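Local structure of GntR-family protein transcriptional regulator (Mycobacterium smegmatis, 3F8M) at residues 25-30 and 73-78; 41-46 and 51-56; 82-87 and 181-186; 142-147 and 192-197; 155-160 and 165-170. The protein represses the phnDCE operon, which serves phosphate uptake, when phosphate is available, acting as a DNA-binding transcriptional regulator of the GntR family. All coordinates share one frame; numbering follows the deposited sequence.

Interaction 1: 25-30 and 73-78; sequences RMLDGM and TVVARP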
# COMPACT_ATOMS: atom_id res chain seq x y z
N ARG A 25 23.24 -16.34 13.17
CA ARG A 25 24.55 -16.00 13.71
C ARG A 25 25.50 -15.48 12.62
O ARG A 25 26.23 -14.51 12.84
CB ARG A 25 25.18 -17.20 14.43
CG ARG A 25 26.51 -16.89 15.15
CD ARG A 25 27.07 -18.12 15.85
NE ARG A 25 26.12 -18.71 16.80
CZ ARG A 25 25.25 -19.68 16.51
NH1 ARG A 25 25.18 -20.18 15.28
NH2 ARG A 25 24.43 -20.15 17.45
N MET A 26 25.50 -16.12 11.45
CA MET A 26 26.30 -15.58 10.34
C MET A 26 25.86 -14.16 10.05
O MET A 26 26.69 -13.23 10.03
CB MET A 26 26.20 -16.45 9.09
CG MET A 26 27.06 -17.71 9.14
SD MET A 26 26.56 -18.77 7.80
CE MET A 26 27.23 -17.93 6.37
N LEU A 27 24.54 -13.98 9.87
CA LEU A 27 23.96 -12.68 9.54
C LEU A 27 24.35 -11.58 10.52
O LEU A 27 24.58 -10.45 10.09
CB LEU A 27 22.44 -12.77 9.42
CG LEU A 27 21.91 -13.03 8.01
CD1 LEU A 27 20.40 -13.19 8.04
CD2 LEU A 27 22.32 -11.92 7.01
N ASP A 28 24.44 -11.90 11.81
CA ASP A 28 24.87 -10.91 12.82
C ASP A 28 26.26 -10.31 12.54
O ASP A 28 26.52 -9.14 12.85
CB ASP A 28 24.87 -11.50 14.24
CG ASP A 28 25.21 -10.45 15.31
OD1 ASP A 28 24.44 -9.48 15.44
OD2 ASP A 28 26.25 -10.59 16.00
N GLY A 29 27.14 -11.13 11.98
CA GLY A 29 28.53 -10.75 11.74
C GLY A 29 28.83 -10.18 10.37
O GLY A 29 29.95 -9.73 10.13
N MET A 30 27.87 -10.21 9.47
CA MET A 30 28.12 -9.77 8.10
C MET A 30 27.62 -8.35 7.88
O MET A 30 26.83 -7.83 8.67
CB MET A 30 27.46 -10.73 7.11
CG MET A 30 27.98 -12.18 7.18
SD MET A 30 26.94 -13.44 6.41
CE MET A 30 27.39 -13.30 4.66
N THR A 73 23.63 -15.25 -2.92
CA THR A 73 22.71 -14.68 -1.97
C THR A 73 23.52 -13.72 -1.11
O THR A 73 24.52 -14.12 -0.55
CB THR A 73 22.10 -15.80 -1.14
OG1 THR A 73 21.26 -16.58 -2.02
CG2 THR A 73 21.27 -15.26 0.02
N VAL A 74 23.07 -12.46 -1.01
CA VAL A 74 23.78 -11.46 -0.21
C VAL A 74 22.94 -10.86 0.91
O VAL A 74 21.69 -10.94 0.86
CB VAL A 74 24.40 -10.33 -1.06
CG1 VAL A 74 25.33 -10.89 -2.16
CG2 VAL A 74 23.32 -9.40 -1.66
N VAL A 75 23.61 -10.29 1.90
CA VAL A 75 22.95 -9.66 3.04
C VAL A 75 22.23 -8.41 2.48
O VAL A 75 22.78 -7.68 1.63
CB VAL A 75 23.99 -9.32 4.13
CG1 VAL A 75 23.36 -8.54 5.30
CG2 VAL A 75 24.60 -10.62 4.68
N ALA A 76 20.98 -8.17 2.92
CA ALA A 76 20.23 -6.99 2.46
C ALA A 76 19.90 -6.13 3.67
O ALA A 76 20.08 -6.58 4.79
CB ALA A 76 18.93 -7.41 1.75
N ARG A 77 19.51 -4.87 3.46
CA ARG A 77 18.90 -4.09 4.55
C ARG A 77 17.40 -4.35 4.49
O ARG A 77 16.77 -4.09 3.47
CB ARG A 77 19.18 -2.58 4.42
CG ARG A 77 18.74 -1.80 5.67
CD ARG A 77 18.93 -0.30 5.51
NE ARG A 77 20.30 0.11 5.76
CZ ARG A 77 21.13 0.46 4.80
NH1 ARG A 77 20.71 0.47 3.56
NH2 ARG A 77 22.38 0.82 5.08
N PRO A 78 16.84 -4.91 5.56
CA PRO A 78 15.46 -5.29 5.48
C PRO A 78 14.55 -4.04 5.48
O PRO A 78 14.86 -3.06 6.18
CB PRO A 78 15.23 -6.12 6.75
CG PRO A 78 16.49 -6.20 7.44
CD PRO A 78 17.44 -5.23 6.87
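V75, on strand 72-75, points into the angle between L27 of helix 15-29 and M30, which follows it, and its methyl CG2 meets both residues. L27 and V75 run past each other in opposite directions. The leucine methyl CD2 comes within 3.5 Å of V75 CG2 and also lies 3.9 Å from V75 CG1, so that a single methyl bears on both prongs of the valine. M30 approaches the same CG2 on a slant, touching it along the methionine's length. M30 CB is 3.8 Å from V75 CG2 at the base, and M30 CE is 3.9 Å from V75 CG2 at the tip. The bend at the thioether (chi3 81°) turns CE toward the strand, which lets the methionine arch over the valine methyl. V75 carries CG1 anti to its own nitrogen (chi1 175°), and this places CG2 between L27 and M30. Strand 72-75 pairs with strand 66-69 as the hairpin wing of the winged helix-turn-helix domain, and the contact joins that wing to the domain's first helix. Backbone bonds from V75 to G33 and D34 hold the strand beside the turn that follows this helix. No polar group links the two segments here: only hydrocarbon and thioether surfaces meet, so close fit and exclusion of water around the buried V75 probably account for most of its hold, beside the backbone bonds to the turn.

Interaction 2: 41-46 and 51-56; sequences EIAEQF and ETVRQA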
# COMPACT_ATOMS: atom_id res chain seq x y z
N GLU A 41 28.16 -25.80 0.18
CA GLU A 41 29.19 -25.69 1.21
C GLU A 41 28.56 -25.58 2.57
O GLU A 41 28.96 -26.27 3.54
CB GLU A 41 30.18 -24.52 0.96
CG GLU A 41 31.06 -24.25 2.18
CD GLU A 41 32.29 -23.38 1.88
OE1 GLU A 41 32.32 -22.70 0.83
OE2 GLU A 41 33.21 -23.38 2.72
N ILE A 42 27.55 -24.72 2.66
CA ILE A 42 26.84 -24.55 3.92
C ILE A 42 26.21 -25.88 4.38
O ILE A 42 26.32 -26.28 5.54
CB ILE A 42 25.71 -23.45 3.80
CG1 ILE A 42 26.28 -22.14 3.23
CG2 ILE A 42 25.06 -23.22 5.16
CD1 ILE A 42 25.22 -21.01 3.12
N ALA A 43 25.55 -26.56 3.45
CA ALA A 43 24.88 -27.81 3.80
C ALA A 43 25.88 -28.79 4.41
O ALA A 43 25.63 -29.38 5.47
CB ALA A 43 24.18 -28.40 2.57
N GLU A 44 27.04 -28.93 3.77
CA GLU A 44 28.09 -29.83 4.24
C GLU A 44 28.66 -29.38 5.60
O GLU A 44 28.90 -30.21 6.48
CB GLU A 44 29.17 -30.03 3.17
CG GLU A 44 28.57 -30.47 1.82
CD GLU A 44 29.53 -31.25 0.91
OE1 GLU A 44 30.76 -31.04 0.97
OE2 GLU A 44 29.03 -32.09 0.11
N GLN A 45 28.82 -28.06 5.77
CA GLN A 45 29.32 -27.49 7.03
C GLN A 45 28.41 -27.96 8.14
O GLN A 45 28.88 -28.46 9.15
CB GLN A 45 29.38 -25.95 6.95
CG GLN A 45 30.06 -25.27 8.14
CD GLN A 45 30.22 -23.74 7.98
OE1 GLN A 45 29.92 -23.17 6.93
NE2 GLN A 45 30.71 -23.09 9.03
N PHE A 46 27.09 -27.88 7.93
CA PHE A 46 26.12 -28.17 8.99
C PHE A 46 25.36 -29.52 8.90
O PHE A 46 24.29 -29.67 9.51
CB PHE A 46 25.16 -26.98 9.14
CG PHE A 46 25.88 -25.67 9.37
CD1 PHE A 46 26.62 -25.46 10.54
CD2 PHE A 46 25.85 -24.67 8.40
CE1 PHE A 46 27.32 -24.26 10.75
CE2 PHE A 46 26.53 -23.45 8.61
CZ PHE A 46 27.28 -23.25 9.79
N GLU A 51 18.98 -28.89 -0.11
CA GLU A 51 17.61 -28.35 -0.20
C GLU A 51 17.18 -27.73 1.13
O GLU A 51 16.32 -26.84 1.17
CB GLU A 51 16.60 -29.42 -0.60
CG GLU A 51 16.77 -30.01 -2.00
CD GLU A 51 17.93 -31.01 -2.16
OE1 GLU A 51 18.55 -31.44 -1.15
OE2 GLU A 51 18.23 -31.37 -3.32
N THR A 52 17.79 -28.19 2.22
CA THR A 52 17.51 -27.61 3.53
C THR A 52 18.11 -26.20 3.66
O THR A 52 17.47 -25.30 4.22
CB THR A 52 17.97 -28.53 4.66
OG1 THR A 52 17.36 -29.82 4.46
CG2 THR A 52 17.51 -27.95 6.00
N VAL A 53 19.33 -26.02 3.18
CA VAL A 53 19.97 -24.69 3.18
C VAL A 53 19.18 -23.79 2.23
O VAL A 53 18.81 -22.68 2.59
CB VAL A 53 21.48 -24.74 2.82
CG1 VAL A 53 22.07 -23.33 2.71
CG2 VAL A 53 22.25 -25.54 3.86
N ARG A 54 18.87 -24.30 1.03
CA ARG A 54 18.10 -23.53 0.03
C ARG A 54 16.84 -22.94 0.64
O ARG A 54 16.48 -21.78 0.42
CB ARG A 54 17.69 -24.43 -1.14
CG ARG A 54 17.03 -23.75 -2.35
CD ARG A 54 16.76 -24.77 -3.46
NE ARG A 54 17.93 -25.66 -3.60
CZ ARG A 54 18.01 -26.71 -4.41
NH1 ARG A 54 16.99 -27.04 -5.20
NH2 ARG A 54 19.13 -27.43 -4.43
N GLN A 55 16.12 -23.79 1.37
CA GLN A 55 14.88 -23.39 1.98
C GLN A 55 15.10 -22.35 3.09
O GLN A 55 14.32 -21.40 3.21
CB GLN A 55 14.18 -24.64 2.54
CG GLN A 55 12.95 -24.33 3.41
CD GLN A 55 11.86 -23.62 2.64
OE1 GLN A 55 11.81 -23.68 1.40
NE2 GLN A 55 10.98 -22.93 3.38
N ALA A 56 16.12 -22.52 3.92
CA ALA A 56 16.35 -21.55 4.99
C ALA A 56 16.71 -20.19 4.37
O ALA A 56 16.21 -19.14 4.83
CB ALA A 56 17.43 -22.02 5.96
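V53 of helix 50-62 inserts its two methyls against neighbouring residues of helix 39-45, CG1 against I42 and CG2 against A43. With CG1 anti to the backbone nitrogen (chi1 175°), the valine spreads its prongs along the opposing helix. V53 CG1 lies 3.8 Å from I42 CB, and I42 CG2 and I42 CD1 are each 3.9 Å from the same methyl. I42 CB meets the valine directly; chi1 of -52° turns CG2 to it, equally near both valine methyls, and the extended CG1 branch (chi2 -179°) carries CD1 alongside, the two side chains crossing at an angle. At A43 the fit is closer. V53 CG2 stands 3.5 Å from A43 CA and 3.7 Å from A43 CB, so the methyl rests on the backbone of helix 39-45 itself. The small alanine lets the helices approach until the CA atoms of A43 and V53 are 5.9 Å apart. I42 CG2 also lies in plane at the edge of the F46 ring, one face of which carries Q45 CG 3.8 Å above its centre. Both segments belong to the predicted helix-turn-helix motif, and this buried contact forms the inner angle between its two helices. R54 forms a salt bridge with E39 at the start of the first of them. Helix 15-29 flanks the pair, touched by F46 at E22 and by A56 at L23, while P37 and V48, in the adjoining loops, pack on I42 and V53.

Interaction 3: 82-87 and 181-186; sequences QPLGMG and TVDTID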
# COMPACT_ATOMS: atom_id res chain seq x y z
N GLN A 82 5.53 -2.42 8.29
CA GLN A 82 4.63 -1.70 9.16
C GLN A 82 3.16 -2.07 8.96
O GLN A 82 2.63 -1.91 7.86
CB GLN A 82 4.84 -0.23 8.88
CG GLN A 82 3.89 0.67 9.57
CD GLN A 82 4.54 1.97 9.91
OE1 GLN A 82 4.50 2.38 11.06
NE2 GLN A 82 5.16 2.62 8.92
N PRO A 83 2.50 -2.54 10.04
CA PRO A 83 1.06 -2.82 9.99
C PRO A 83 0.30 -1.53 9.67
O PRO A 83 0.69 -0.45 10.16
CB PRO A 83 0.74 -3.29 11.41
CG PRO A 83 2.07 -3.64 12.03
CD PRO A 83 3.05 -2.73 11.39
N LEU A 84 -0.72 -1.61 8.82
CA LEU A 84 -1.61 -0.46 8.64
C LEU A 84 -2.51 -0.40 9.87
O LEU A 84 -3.00 -1.41 10.36
CB LEU A 84 -2.41 -0.54 7.33
CG LEU A 84 -1.68 -0.15 6.04
CD1 LEU A 84 -2.52 -0.59 4.85
CD2 LEU A 84 -1.37 1.35 5.96
N GLY A 85 -2.67 0.78 10.44
CA GLY A 85 -3.50 0.92 11.64
C GLY A 85 -2.89 1.96 12.54
O GLY A 85 -2.19 2.84 12.06
N MET A 86 -3.10 1.79 13.85
CA MET A 86 -2.79 2.82 14.84
C MET A 86 -1.52 2.53 15.67
O MET A 86 -1.19 3.28 16.61
CB MET A 86 -4.02 3.02 15.74
CG MET A 86 -5.19 3.69 14.98
SD MET A 86 -6.90 3.29 15.52
CE MET A 86 -7.12 1.66 14.79
N GLY A 87 -0.79 1.48 15.29
CA GLY A 87 0.46 1.12 15.95
C GLY A 87 1.60 2.05 15.57
O GLY A 87 1.40 3.01 14.84
N THR A 181 -9.28 5.33 11.78
CA THR A 181 -8.41 5.89 10.73
C THR A 181 -8.95 5.62 9.33
O THR A 181 -9.67 4.62 9.11
CB THR A 181 -6.96 5.38 10.79
OG1 THR A 181 -6.94 3.95 10.80
CG2 THR A 181 -6.25 5.92 12.04
N VAL A 182 -8.64 6.52 8.40
CA VAL A 182 -9.00 6.41 6.98
C VAL A 182 -7.76 6.75 6.16
O VAL A 182 -7.28 7.92 6.17
CB VAL A 182 -10.17 7.37 6.58
CG1 VAL A 182 -10.58 7.18 5.13
CG2 VAL A 182 -11.40 7.15 7.46
N ASP A 183 -7.20 5.73 5.50
CA ASP A 183 -5.97 5.86 4.74
C ASP A 183 -6.27 5.83 3.25
O ASP A 183 -7.20 5.12 2.80
CB ASP A 183 -5.04 4.70 5.01
CG ASP A 183 -4.20 4.86 6.26
OD1 ASP A 183 -3.69 5.97 6.54
OD2 ASP A 183 -3.97 3.82 6.92
N THR A 184 -5.49 6.60 2.49
CA THR A 184 -5.33 6.35 1.06
C THR A 184 -3.86 6.04 0.82
O THR A 184 -2.96 6.64 1.44
CB THR A 184 -5.77 7.53 0.17
OG1 THR A 184 -4.94 8.65 0.43
CG2 THR A 184 -7.22 7.90 0.41
N ILE A 185 -3.60 5.09 -0.06
CA ILE A 185 -2.24 4.72 -0.35
C ILE A 185 -2.09 4.85 -1.84
O ILE A 185 -2.89 4.24 -2.59
CB ILE A 185 -1.96 3.24 0.01
CG1 ILE A 185 -2.18 3.00 1.51
CG2 ILE A 185 -0.54 2.93 -0.42
CD1 ILE A 185 -2.30 1.50 1.96
N ASP A 186 -1.07 5.59 -2.27
CA ASP A 186 -0.77 5.81 -3.66
C ASP A 186 0.70 5.58 -3.88
O ASP A 186 1.47 5.54 -2.91
CB ASP A 186 -1.14 7.26 -4.07
CG ASP A 186 -2.64 7.46 -4.21
OD1 ASP A 186 -3.19 6.95 -5.22
OD2 ASP A 186 -3.27 8.11 -3.31
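L84 projects from the chain just after strand 80-83 toward strand 180-188, and its side chain can be followed outward from CB. CB is directed at the strand but stands back from it. CG, set beside the backbone nitrogen (chi1 -78°), carries the branch point closer, and contact across the segments is left to the two methyls. L84 CD1 meets I185 CD1 tip to tip at 3.6 Å. L84 CD2 lies 4.1 Å from the same isoleucine methyl and 3.7 Å from D183 OD2, the aspartate lying askew to the leucine. This last approach is a van der Waals contact; the carboxylate oxygen finds its charge partner in R211, which also donates to G85 O and so bridges both segments. Two residues further on, M86 and T181 lie alongside one another, pointing in opposite senses, with M86 CG 3.8 Å from T181 CG2. Between L84 and M86 the chain runs on nearly extended through G85, whose backbone angles would press any side chain against the carbonyl of L84. The touching parts run in nearly opposite directions, 152° apart. T181, D183 and I185 all point from one face of the strand toward the segment 84-86. Strand 180-188 is the outermost of the six-stranded antiparallel sheet within its chain, but it pairs antiparallel with a strand of the second subunit, so the sheet continues across the dimer interface. Strand 80-83 lies parallel to strand 233-240, whose F235 and A237 touch L84, as does L84 of the second subunit.

Interaction 4: 142-147 and 192-197; sequences VGLETT and AREAAL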
# COMPACT_ATOMS: atom_id res chain seq x y z
N VAL A 142 14.03 7.00 5.70
CA VAL A 142 12.93 6.13 5.29
C VAL A 142 11.75 6.94 4.75
O VAL A 142 11.16 6.58 3.72
CB VAL A 142 12.48 5.22 6.43
CG1 VAL A 142 11.18 4.50 6.13
CG2 VAL A 142 13.61 4.22 6.75
N GLY A 143 11.43 8.05 5.39
CA GLY A 143 10.17 8.71 4.99
C GLY A 143 10.02 10.08 5.63
O GLY A 143 10.73 10.42 6.54
N LEU A 144 9.11 10.85 5.05
CA LEU A 144 8.82 12.22 5.51
C LEU A 144 7.34 12.24 5.89
O LEU A 144 6.44 11.90 5.06
CB LEU A 144 9.14 13.20 4.37
CG LEU A 144 8.67 14.65 4.58
CD1 LEU A 144 9.59 15.33 5.59
CD2 LEU A 144 8.63 15.47 3.31
N GLU A 145 7.10 12.64 7.14
CA GLU A 145 5.79 12.61 7.77
C GLU A 145 5.39 14.04 8.06
O GLU A 145 6.13 14.73 8.76
CB GLU A 145 5.95 11.90 9.11
CG GLU A 145 4.68 11.69 9.90
CD GLU A 145 4.96 11.24 11.29
OE1 GLU A 145 5.63 12.03 12.07
OE2 GLU A 145 4.51 10.09 11.60
N THR A 146 4.26 14.47 7.51
CA THR A 146 3.79 15.87 7.68
C THR A 146 2.43 15.76 8.32
O THR A 146 1.48 15.25 7.69
CB THR A 146 3.72 16.53 6.30
OG1 THR A 146 5.00 16.39 5.64
CG2 THR A 146 3.31 18.05 6.44
N THR A 147 2.32 16.18 9.58
CA THR A 147 1.08 16.00 10.30
C THR A 147 0.50 17.39 10.52
O THR A 147 1.20 18.25 11.02
CB THR A 147 1.30 15.34 11.66
OG1 THR A 147 1.91 14.04 11.47
CG2 THR A 147 -0.04 15.13 12.43
N ALA A 192 11.95 17.93 -5.60
CA ALA A 192 13.35 18.24 -5.31
C ALA A 192 13.67 18.28 -3.79
O ALA A 192 14.70 17.77 -3.33
CB ALA A 192 13.79 19.55 -6.02
N ARG A 193 12.77 18.87 -3.01
CA ARG A 193 12.97 18.93 -1.59
C ARG A 193 12.88 17.54 -0.95
O ARG A 193 13.69 17.21 -0.09
CB ARG A 193 11.94 19.84 -0.95
CG ARG A 193 12.07 19.88 0.54
CD ARG A 193 11.12 20.90 1.16
NE ARG A 193 11.32 20.96 2.60
CZ ARG A 193 10.40 20.64 3.50
NH1 ARG A 193 9.18 20.28 3.08
NH2 ARG A 193 10.69 20.70 4.81
N GLU A 194 11.87 16.77 -1.34
CA GLU A 194 11.64 15.44 -0.74
C GLU A 194 12.83 14.51 -1.03
O GLU A 194 13.26 13.68 -0.19
CB GLU A 194 10.33 14.85 -1.24
CG GLU A 194 9.04 15.59 -0.71
CD GLU A 194 7.79 15.26 -1.50
OE1 GLU A 194 7.89 14.84 -2.68
OE2 GLU A 194 6.67 15.40 -0.94
N ALA A 195 13.35 14.65 -2.25
CA ALA A 195 14.49 13.85 -2.67
C ALA A 195 15.70 14.19 -1.84
O ALA A 195 16.35 13.28 -1.31
CB ALA A 195 14.75 14.07 -4.15
N ALA A 196 15.96 15.49 -1.62
CA ALA A 196 17.08 15.91 -0.79
C ALA A 196 16.97 15.45 0.68
O ALA A 196 18.00 15.03 1.28
CB ALA A 196 17.28 17.43 -0.87
N LEU A 197 15.74 15.48 1.21
CA LEU A 197 15.49 15.05 2.62
C LEU A 197 15.67 13.55 2.77
O LEU A 197 16.06 13.07 3.83
CB LEU A 197 14.06 15.40 3.05
CG LEU A 197 13.90 16.91 3.27
CD1 LEU A 197 12.38 17.27 3.35
CD2 LEU A 197 14.67 17.33 4.50
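L197 CD1, the methyl that meets L144, also lies over the centre of the R193 guanidinium, 3.8 Å above its plane. The flat cationic group is thereby laid against an apolar surface while its NH2 forms a salt bridge with E132 of strand 127-137, which also bonds to T146 OG1. The carboxylate of E194 is directed to R225, with OE2 in a salt bridge to NH1 of that arginine. What E194 gives to L144 is its aliphatic part: E194 CG is 4.0 Å from L144 CD2, and the two side chains cross at about a right angle. The contact lies in the UTRA domain and seats helix 192-198 on one face of the six-stranded antiparallel sheet, with L144 rising from strand 140-150 to meet it. Just before L144, V142 and G143 both face L135 in a classic beta bulge. L144 sends CG anti to the backbone nitrogen (chi1 170°), and chi2 of 75° spreads its methyls beneath the helix. L144 CD1 approaches L197 CD1 at 4.1 Å, and L144 CD2 is almost as near, 4.2 Å from the same atom. L197 comes in obliquely from one turn further along the helix than R193, so its CD1 touches the leucine of the sheet on one flank and the arginine of its own helix on another, roughly at right angles.

Interaction 5: 155-160 and 165-170; sequences PGLRET and ASLYAE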
# COMPACT_ATOMS: atom_id res chain seq x y z
N PRO A 155 -3.10 22.53 23.18
CA PRO A 155 -2.24 23.56 23.75
C PRO A 155 -1.00 22.95 24.42
O PRO A 155 -1.04 21.84 24.99
CB PRO A 155 -3.15 24.29 24.79
CG PRO A 155 -4.18 23.30 25.13
CD PRO A 155 -4.41 22.46 23.84
N GLY A 156 0.10 23.67 24.30
CA GLY A 156 1.35 23.32 24.92
C GLY A 156 2.09 22.21 24.16
O GLY A 156 3.18 21.81 24.57
N LEU A 157 1.51 21.71 23.07
CA LEU A 157 2.12 20.54 22.40
C LEU A 157 3.60 20.68 22.18
O LEU A 157 4.36 19.76 22.48
CB LEU A 157 1.44 20.19 21.08
CG LEU A 157 1.98 18.86 20.52
CD1 LEU A 157 1.58 17.72 21.46
CD2 LEU A 157 1.43 18.64 19.12
N ARG A 158 4.05 21.80 21.64
CA ARG A 158 5.51 22.00 21.52
C ARG A 158 6.30 21.91 22.82
O ARG A 158 7.48 21.52 22.81
CB ARG A 158 5.82 23.28 20.78
CG ARG A 158 5.59 23.09 19.32
CD ARG A 158 5.79 24.34 18.56
NE ARG A 158 4.52 25.03 18.44
CZ ARG A 158 4.27 26.03 17.61
NH1 ARG A 158 5.23 26.49 16.79
NH2 ARG A 158 3.06 26.58 17.60
N GLU A 159 5.65 22.25 23.94
CA GLU A 159 6.24 22.17 25.28
C GLU A 159 6.23 20.76 25.85
O GLU A 159 7.23 20.29 26.37
CB GLU A 159 5.44 23.04 26.28
CG GLU A 159 5.54 24.54 26.10
CD GLU A 159 4.83 25.29 27.22
OE1 GLU A 159 3.77 25.92 26.92
OE2 GLU A 159 5.30 25.24 28.38
N THR A 160 5.09 20.08 25.78
CA THR A 160 4.96 18.78 26.37
C THR A 160 5.53 17.65 25.50
O THR A 160 5.83 16.56 26.02
CB THR A 160 3.51 18.43 26.69
OG1 THR A 160 2.81 18.06 25.48
CG2 THR A 160 2.80 19.59 27.42
N ALA A 165 9.64 11.26 19.70
CA ALA A 165 8.80 10.21 20.23
C ALA A 165 7.51 10.03 19.43
O ALA A 165 7.26 10.73 18.46
CB ALA A 165 8.49 10.50 21.72
N SER A 166 6.68 9.07 19.83
CA SER A 166 5.42 8.84 19.11
C SER A 166 4.42 9.97 19.41
O SER A 166 4.07 10.21 20.57
CB SER A 166 4.83 7.48 19.49
OG SER A 166 3.45 7.45 19.19
N LEU A 167 3.95 10.66 18.36
CA LEU A 167 2.89 11.66 18.54
C LEU A 167 1.59 10.96 18.98
O LEU A 167 0.79 11.53 19.77
CB LEU A 167 2.66 12.43 17.23
CG LEU A 167 1.62 13.55 17.25
CD1 LEU A 167 1.95 14.65 18.31
CD2 LEU A 167 1.49 14.15 15.85
N TYR A 168 1.36 9.73 18.51
CA TYR A 168 0.11 9.07 18.90
C TYR A 168 0.07 8.81 20.41
O TYR A 168 -0.98 8.96 21.06
CB TYR A 168 -0.03 7.75 18.13
CG TYR A 168 -0.51 7.91 16.69
CD1 TYR A 168 -0.37 9.12 16.00
CD2 TYR A 168 -1.07 6.83 16.00
CE1 TYR A 168 -0.81 9.27 14.69
CE2 TYR A 168 -1.48 6.96 14.67
CZ TYR A 168 -1.37 8.18 14.04
OH TYR A 168 -1.82 8.30 12.74
N ALA A 169 1.21 8.48 20.99
CA ALA A 169 1.28 8.25 22.45
C ALA A 169 1.01 9.56 23.20
O ALA A 169 0.29 9.59 24.21
CB ALA A 169 2.65 7.65 22.85
N GLU A 170 1.56 10.65 22.67
CA GLU A 170 1.32 11.96 23.27
C GLU A 170 -0.14 12.35 23.20
O GLU A 170 -0.70 12.90 24.15
CB GLU A 170 2.20 13.03 22.62
CG GLU A 170 1.82 14.48 23.03
CD GLU A 170 2.23 14.81 24.46
OE1 GLU A 170 3.12 14.11 24.97
OE2 GLU A 170 1.71 15.78 25.04
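T160 and E170 mark the closest approach of two short helices of the UTRA domain, 157-160 and 167-173, with 8.3 Å between their CA atoms. Both helices begin at a defined N-cap. G156, at positive phi, precedes the first, and its carbonyl oxygen accepts from T160 N at 2.8 Å. S166 precedes the second and caps it with its side chain: S166 OG accepts from A169 N at 3.1 Å, with an N-H...O angle of 158°. Between the helices the contact is part apolar and part polar. L157 and L167 cross at about a right angle, L157 CD2 lying 4.1 Å from L167 CD1, while the other methyl, L157 CD1, rests 3.6 Å from E170 CG as the glutamate passes the leucine the opposite way. The glutamate chain bends at chi2 (74°), which brings its carboxylate round to T160 beyond that methylene. R174 ties this polar end to its surroundings, forming a salt bridge through NE with E170 OE2 and a hydrogen bond through NH2 with T160 OG1; the positive charge of R174 probably favours an ionised glutamate. Beneath, L157 packs on L129 and L149 of the sheet. T160 OG1 donates to E170 OE2 at 2.6 Å, and the hydroxyl stands above the carboxylate, 50° out of its plane.

Interactions 1 and 2 both belong to the DNA-binding domain, with centres 16 Å apart and no direct touch; the helix-turn-helix contact falls within the span of chain that interaction 1 bridges. Interactions 3, 4 and 5 gather around the six-stranded sheet, their centres 18 to 21 Å from one another. Interaction 5 touches both of its neighbours: Y168 CD2 lies 3.6 Å from M86 O of interaction 3, and L167 CD2 lies 3.9 Å from T147 CG2 of interaction 4. Strand 72-75 is followed, after a short connection, by strand 80-83, linking the two groups along the chain. The predicted helix-turn-helix is nevertheless remote, with the centre of interaction 2 about 50 Å from that of interaction 5.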